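Long-range contacts in Emp47p (form2) (Saccharomyces cerevisiae, PDB 2A6Z), which acts as a cargo receptor with a carbohydrate recognition domain, takes part in glycoprotein secretion and is required for exit of Emp46p from the endoplasmic reticulum: residues F63-T68 / M216-G221; I159-D164 / L171-D176. One frame throughout, in Å; residues are numbered along the deposited sequence. Where two conformers were deposited one is given.

In the fold
Both contacts lie in one seven-stranded antiparallel sheet of the lectin sandwich, and contact 2 is nested in the chain loop that contact 1 closes. Strands 63-72 and 153-164 are neighbours, so the four segments run side by side as 216-221, 63-68, 159-164, 171-176, with Met65 O to Val161 N (2.8 Å) among the backbone links in the middle. Each contact has a buried apolar face and a more polar one. Contact 1 fills its buried face with aromatic rings and methionines, contact 2 mostly with branched aliphatic chains. On the polar faces a salt bridge from Glu66 OE2 of contact 1 to Arg160 NE of contact 2 couples the two.

Contact 1: residues F63-T68 / M216-G221; sequences FTMEWT and MQFFNG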
loop_
_atom_site.group_PDB
_atom_site.type_symbol
_atom_site.label_atom_id
_atom_site.label_comp_id
_atom_site.label_asym_id
_atom_site.label_seq_id
_atom_site.Cartn_x
_atom_site.Cartn_y
_atom_site.Cartn_z
ATOM N N PHE A 63 -5.165 -14.865 -3.220
ATOM C CA PHE A 63 -5.529 -13.605 -3.867
ATOM C C PHE A 63 -4.251 -12.899 -4.320
ATOM O O PHE A 63 -3.161 -13.192 -3.909
ATOM C CB PHE A 63 -6.334 -12.694 -2.891
ATOM C CG PHE A 63 -5.542 -12.152 -1.734
ATOM C CD1 PHE A 63 -4.912 -10.905 -1.831
ATOM C CD2 PHE A 63 -5.415 -12.871 -0.575
ATOM C CE1 PHE A 63 -4.170 -10.431 -0.796
ATOM C CE2 PHE A 63 -4.649 -12.393 0.497
ATOM C CZ PHE A 63 -4.005 -11.177 0.378
ATOM N N THR A 64 -4.519 -11.874 -5.164
ATOM C CA THR A 64 -3.494 -10.989 -5.678
ATOM C C THR A 64 -4.008 -9.548 -5.531
ATOM O O THR A 64 -5.190 -9.262 -5.839
ATOM C CB THR A 64 -3.268 -11.222 -7.156
ATOM O OG1 THR A 64 -2.862 -12.574 -7.361
ATOM C CG2 THR A 64 -2.192 -10.335 -7.745
ATOM N N MET A 65 -3.132 -8.636 -5.116
ATOM C CA MET A 65 -3.376 -7.207 -5.140
ATOM C C MET A 65 -2.275 -6.550 -5.963
ATOM O O MET A 65 -1.088 -6.716 -5.622
ATOM C CB MET A 65 -3.360 -6.643 -3.755
ATOM C CG MET A 65 -4.284 -7.089 -2.658
ATOM S SD MET A 65 -4.133 -6.595 -0.916
ATOM C CE MET A 65 -2.470 -7.180 -0.571
ATOM N N GLU A 66 -2.625 -5.775 -6.994
ATOM C CA GLU A 66 -1.649 -5.050 -7.803
ATOM C C GLU A 66 -1.922 -3.577 -7.678
ATOM O O GLU A 66 -2.996 -3.088 -8.097
ATOM C CB GLU A 66 -1.731 -5.469 -9.264
ATOM C CG GLU A 66 -1.392 -6.908 -9.523
ATOM C CD GLU A 66 -1.480 -7.414 -10.906
ATOM O OE1 GLU A 66 -1.882 -6.637 -11.811
ATOM O OE2 GLU A 66 -1.140 -8.588 -11.140
ATOM N N TRP A 67 -0.959 -2.837 -7.154
ATOM C CA TRP A 67 -1.058 -1.355 -7.014
ATOM C C TRP A 67 -0.163 -0.708 -8.030
ATOM O O TRP A 67 1.030 -1.026 -8.110
ATOM C CB TRP A 67 -0.595 -0.969 -5.607
ATOM C CG TRP A 67 -1.509 -1.252 -4.489
ATOM C CD1 TRP A 67 -1.472 -2.284 -3.610
ATOM C CD2 TRP A 67 -2.651 -0.443 -4.081
ATOM N NE1 TRP A 67 -2.507 -2.186 -2.693
ATOM C CE2 TRP A 67 -3.219 -1.057 -2.963
ATOM C CE3 TRP A 67 -3.181 0.764 -4.594
ATOM C CZ2 TRP A 67 -4.347 -0.516 -2.305
ATOM C CZ3 TRP A 67 -4.305 1.266 -3.917
ATOM C CH2 TRP A 67 -4.851 0.625 -2.819
ATOM N N THR A 68 -0.714 0.270 -8.752
ATOM C CA THR A 68 0.056 1.050 -9.710
ATOM C C THR A 68 0.139 2.502 -9.143
ATOM O O THR A 68 -0.899 3.155 -8.993
ATOM C CB THR A 68 -0.629 1.048 -11.086
ATOM O OG1 THR A 68 -0.767 -0.285 -11.553
ATOM C CG2 THR A 68 0.218 1.805 -12.092
ATOM N N MET A 216 -5.673 0.045 -9.124
ATOM C CA MET A 216 -5.424 -1.100 -8.257
ATOM C C MET A 216 -6.306 -2.224 -8.780
ATOM O O MET A 216 -7.473 -2.016 -9.074
ATOM C CB MET A 216 -5.742 -0.767 -6.785
ATOM C CG MET A 216 -5.482 -1.870 -5.750
ATOM S SD MET A 216 -7.064 -2.759 -5.626
ATOM C CE MET A 216 -6.605 -4.073 -4.488
ATOM N N GLN A 217 -5.739 -3.417 -8.895
ATOM C CA GLN A 217 -6.503 -4.549 -9.329
ATOM C C GLN A 217 -6.380 -5.655 -8.300
ATOM O O GLN A 217 -5.283 -5.978 -7.821
ATOM C CB GLN A 217 -6.065 -5.043 -10.705
ATOM C CG GLN A 217 -6.519 -3.941 -11.681
ATOM C CD GLN A 217 -6.380 -4.418 -13.112
ATOM O OE1 GLN A 217 -7.382 -4.481 -13.845
ATOM N NE2 GLN A 217 -5.154 -4.755 -13.501
ATOM N N PHE A 218 -7.510 -6.252 -7.958
ATOM C CA PHE A 218 -7.595 -7.373 -7.045
ATOM C C PHE A 218 -8.040 -8.591 -7.823
ATOM O O PHE A 218 -9.024 -8.478 -8.582
ATOM C CB PHE A 218 -8.610 -7.015 -5.929
ATOM C CG PHE A 218 -8.537 -7.983 -4.765
ATOM C CD1 PHE A 218 -7.784 -7.655 -3.647
ATOM C CD2 PHE A 218 -9.175 -9.194 -4.772
ATOM C CE1 PHE A 218 -7.682 -8.510 -2.562
ATOM C CE2 PHE A 218 -9.108 -10.057 -3.664
ATOM C CZ PHE A 218 -8.345 -9.704 -2.562
ATOM N N PHE A 219 -7.371 -9.707 -7.639
ATOM C CA PHE A 219 -7.753 -10.977 -8.283
ATOM C C PHE A 219 -7.942 -12.043 -7.243
ATOM O O PHE A 219 -7.213 -12.137 -6.249
ATOM C CB PHE A 219 -6.682 -11.455 -9.289
ATOM C CG PHE A 219 -6.297 -10.434 -10.335
ATOM C CD1 PHE A 219 -6.811 -10.516 -11.618
ATOM C CD2 PHE A 219 -5.413 -9.402 -10.058
ATOM C CE1 PHE A 219 -6.493 -9.592 -12.619
ATOM C CE2 PHE A 219 -5.106 -8.474 -11.038
ATOM C CZ PHE A 219 -5.613 -8.521 -12.341
ATOM N N ASN A 220 -8.886 -12.935 -7.523
ATOM C CA ASN A 220 -8.824 -14.230 -6.874
ATOM C C ASN A 220 -7.666 -15.035 -7.465
ATOM O O ASN A 220 -7.373 -14.986 -8.681
ATOM C CB ASN A 220 -10.209 -14.827 -7.033
ATOM C CG ASN A 220 -11.215 -14.025 -6.224
ATOM O OD1 ASN A 220 -11.074 -13.728 -5.022
ATOM N ND2 ASN A 220 -12.320 -13.551 -6.798
ATOM N N GLY A 221 -6.979 -15.818 -6.725
ATOM C CA GLY A 221 -5.859 -16.641 -7.187
ATOM C C GLY A 221 -4.615 -15.795 -7.328
ATOM O O GLY A 221 -4.578 -14.610 -6.925
HETATM O O HOH W 1 -2.704 -4.180 -12.373
#
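Met216 lies over one face of the Trp67 indole: its CG sits 3.5 Å from the centroid of the six-membered ring, 7° off the normal, a CH-pi contact. The chain bends at chi2 (-92°), leaving SD above the same face at a longer Met-aromatic distance of 4.9 Å. Beside this pair Met65 CG packs against Phe218 CD1 at 3.7 Å, and the Phe218 and Phe63 rings are almost parallel but slid apart, with Phe218 CZ 3.6 Å from Phe63 CB. Phe57, Phe84, Phe86 and Ile195 join this closely packed side.

The other face is more polar and in part open to solvent. The side chains of Glu66 and Gln217 do not bond directly; water 1 donates to Glu66 OE1 and accepts from Gln217 NE2 at 2.8 Å, while Arg160 and Ser2 hold Glu66 OE2. Phe219 CE2 touches the Glu66 carboxylate carbon CD at 3.8 Å. Where the second strand runs out, Gly221 O accepts from Thr64 OG1 (2.7 Å) on a lone pair in the carbonyl plane. Four backbone bonds join the antiparallel strands between these faces. Apolar and CH-pi packing thus backs one side, while a bridging water and the Thr64 hydroxyl join the other.

Contact 2: residues I159-D164 / L171-D176; sequences IRVTYD and LKVQVD
Arg160 reaches across to Gln174 on the polar face of the hairpin. NH1 donates to Gln174 OE1 at 2.9 Å with an N-H...O angle of 158°; the oxygen lies in the guanidinium plane, and the nitrogen meets a lone pair in the amide carbonyl plane. The two planes are 77° apart, so the groups meet edge-on without stacking. An extended arginine chain, with CG trans to the backbone N (chi1 177°), runs alongside the glutamine and brings its CD close to the same OE1.

Next to them Thr162 OG1 packs on Lys172 CB at 3.5 Å, and Thr162 CG2 lies over one face of the guanidinium, toward its rim. Water 2 lies between these pairs, 2.7 Å from Thr162 OG1 and 2.8 Å from Gln174 OE1. On the buried face Ile159 CG2 meets Val173 CG1 at 4.0 Å, and Val161 CG1 meets Leu171 CD1 at the same 4.0 Å. Leu171 CB comes to the edge of the Tyr163 ring, 4.1 Å from CD1.

Farther out, Arg160 NE is taken by Glu66 of contact 1, while Ser2 OG and Val222 O take NH2. All three guanidinium nitrogens thus have partners, which should fix its rotation. The Tyr163 hydroxyl is bound to Phe188 N, and Leu122 of strand 121-128, in the other sheet, packs on Ile159 and Val173. Hydrogen-bonded pairs Arg160-Gln174 and Thr162-Lys172 space the backbones in an antiparallel beta hairpin, here part of one sheet of the legume-lectin-like beta sandwich.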
loop_
_atom_site.group_PDB
_atom_site.type_symbol
_atom_site.label_atom_id
_atom_site.label_comp_id
_atom_site.label_asym_id
_atom_site.label_seq_id
_atom_site.Cartn_x
_atom_site.Cartn_y
_atom_site.Cartn_z
ATOM N N ILE A 159 3.323 -2.699 -7.853
ATOM C CA ILE A 159 3.583 -3.621 -6.734
ATOM C C ILE A 159 2.546 -4.723 -6.822
ATOM O O ILE A 159 1.351 -4.447 -6.757
ATOM C CB ILE A 159 3.502 -2.902 -5.367
ATOM C CG1 ILE A 159 4.587 -1.823 -5.264
ATOM C CG2 ILE A 159 3.575 -3.910 -4.240
ATOM C CD1 ILE A 159 4.441 -0.951 -4.038
ATOM N N ARG A 160 3.018 -5.983 -6.963
ATOM C CA ARG A 160 2.093 -7.115 -7.086
ATOM C C ARG A 160 2.296 -8.008 -5.880
ATOM O O ARG A 160 3.378 -8.588 -5.665
ATOM C CB ARG A 160 2.426 -7.862 -8.397
ATOM C CG ARG A 160 1.562 -9.129 -8.583
ATOM C CD ARG A 160 1.804 -9.656 -10.036
ATOM N NE ARG A 160 0.759 -10.653 -10.349
ATOM C CZ ARG A 160 0.855 -11.955 -10.137
ATOM N NH1 ARG A 160 2.004 -12.482 -9.660
ATOM N NH2 ARG A 160 -0.188 -12.713 -10.421
ATOM N N VAL A 161 1.245 -8.108 -5.079
ATOM C CA VAL A 161 1.248 -8.886 -3.845
ATOM C C VAL A 161 0.415 -10.122 -4.081
ATOM O O VAL A 161 -0.752 -10.031 -4.492
ATOM C CB VAL A 161 0.614 -8.085 -2.678
ATOM C CG1 VAL A 161 0.793 -8.851 -1.367
ATOM C CG2 VAL A 161 1.191 -6.694 -2.629
ATOM N N THR A 162 0.995 -11.307 -3.833
ATOM C CA THR A 162 0.263 -12.544 -3.989
ATOM C C THR A 162 0.348 -13.334 -2.704
ATOM O O THR A 162 1.354 -13.358 -2.013
ATOM C CB THR A 162 0.808 -13.400 -5.163
ATOM O OG1 THR A 162 2.221 -13.571 -5.043
ATOM C CG2 THR A 162 0.484 -12.758 -6.513
ATOM N N TYR A 163 -0.779 -14.016 -2.385
ATOM C CA TYR A 163 -0.841 -14.878 -1.223
ATOM C C TYR A 163 -1.475 -16.209 -1.688
ATOM O O TYR A 163 -2.641 -16.220 -2.105
ATOM C CB TYR A 163 -1.663 -14.241 -0.093
ATOM C CG TYR A 163 -1.646 -15.075 1.169
ATOM C CD1 TYR A 163 -0.457 -15.359 1.849
ATOM C CD2 TYR A 163 -2.823 -15.594 1.706
ATOM C CE1 TYR A 163 -0.412 -16.121 3.001
ATOM C CE2 TYR A 163 -2.784 -16.344 2.867
ATOM C CZ TYR A 163 -1.610 -16.633 3.509
ATOM O OH TYR A 163 -1.545 -17.344 4.678
ATOM N N ASP A 164 -0.654 -17.245 -1.681
ATOM C CA ASP A 164 -0.986 -18.485 -2.359
ATOM C C ASP A 164 -1.138 -19.634 -1.378
ATOM O O ASP A 164 -0.156 -20.264 -0.934
ATOM C CB ASP A 164 0.108 -18.826 -3.405
ATOM C CG ASP A 164 -0.332 -19.956 -4.342
ATOM O OD1 ASP A 164 -1.412 -20.544 -4.104
ATOM O OD2 ASP A 164 0.417 -20.212 -5.288
ATOM N N LEU A 171 3.600 -15.902 0.551
ATOM C CA LEU A 171 3.362 -14.440 0.427
ATOM C C LEU A 171 4.529 -13.900 -0.398
ATOM O O LEU A 171 5.680 -14.072 0.016
ATOM C CB LEU A 171 3.325 -13.809 1.800
ATOM C CG LEU A 171 3.252 -12.296 1.823
ATOM C CD1 LEU A 171 1.931 -11.786 1.180
ATOM C CD2 LEU A 171 3.352 -11.784 3.263
ATOM N N LYS A 172 4.224 -13.267 -1.512
ATOM C CA LYS A 172 5.261 -12.760 -2.397
ATOM C C LYS A 172 4.889 -11.340 -2.801
ATOM O O LYS A 172 3.719 -11.017 -3.017
ATOM C CB LYS A 172 5.401 -13.662 -3.625
ATOM C CG LYS A 172 6.455 -13.205 -4.629
ATOM C CD LYS A 172 6.802 -14.286 -5.602
ATOM C CE LYS A 172 5.717 -14.535 -6.551
ATOM N NZ LYS A 172 6.239 -15.578 -7.483
ATOM N N VAL A 173 5.930 -10.510 -2.897
ATOM C CA VAL A 173 5.795 -9.180 -3.449
ATOM C C VAL A 173 6.765 -9.063 -4.642
ATOM O O VAL A 173 7.939 -9.381 -4.500
ATOM C CB VAL A 173 6.090 -8.103 -2.397
ATOM C CG1 VAL A 173 6.093 -6.715 -3.022
ATOM C CG2 VAL A 173 5.075 -8.209 -1.261
ATOM N N GLN A 174 6.220 -8.603 -5.764
ATOM C CA GLN A 174 6.995 -8.267 -6.961
ATOM C C GLN A 174 6.888 -6.773 -7.203
ATOM O O GLN A 174 5.871 -6.150 -6.884
ATOM C CB GLN A 174 6.434 -9.014 -8.170
ATOM C CG GLN A 174 6.622 -10.549 -8.065
ATOM C CD GLN A 174 5.643 -11.246 -9.012
ATOM O OE1 GLN A 174 4.469 -11.335 -8.692
ATOM N NE2 GLN A 174 6.086 -11.671 -10.150
ATOM N N VAL A 175 7.953 -6.205 -7.777
ATOM C CA VAL A 175 7.962 -4.826 -8.227
ATOM C C VAL A 175 8.297 -4.868 -9.709
ATOM O O VAL A 175 9.344 -5.392 -10.121
ATOM C CB VAL A 175 9.036 -4.006 -7.460
ATOM C CG1 VAL A 175 9.156 -2.609 -8.067
ATOM C CG2 VAL A 175 8.720 -3.966 -5.969
ATOM N N ASP A 176 7.357 -4.353 -10.513
ATOM C CA ASP A 176 7.544 -4.354 -11.977
ATOM C C ASP A 176 7.877 -5.773 -12.458
ATOM O O ASP A 176 8.695 -5.944 -13.375
ATOM C CB ASP A 176 8.625 -3.375 -12.398
ATOM C CG ASP A 176 8.409 -1.966 -11.846
ATOM O OD1 ASP A 176 7.373 -1.531 -11.430
ATOM O OD2 ASP A 176 9.521 -1.276 -11.902
HETATM O O HOH W 2 3.691 -11.475 -6.037
#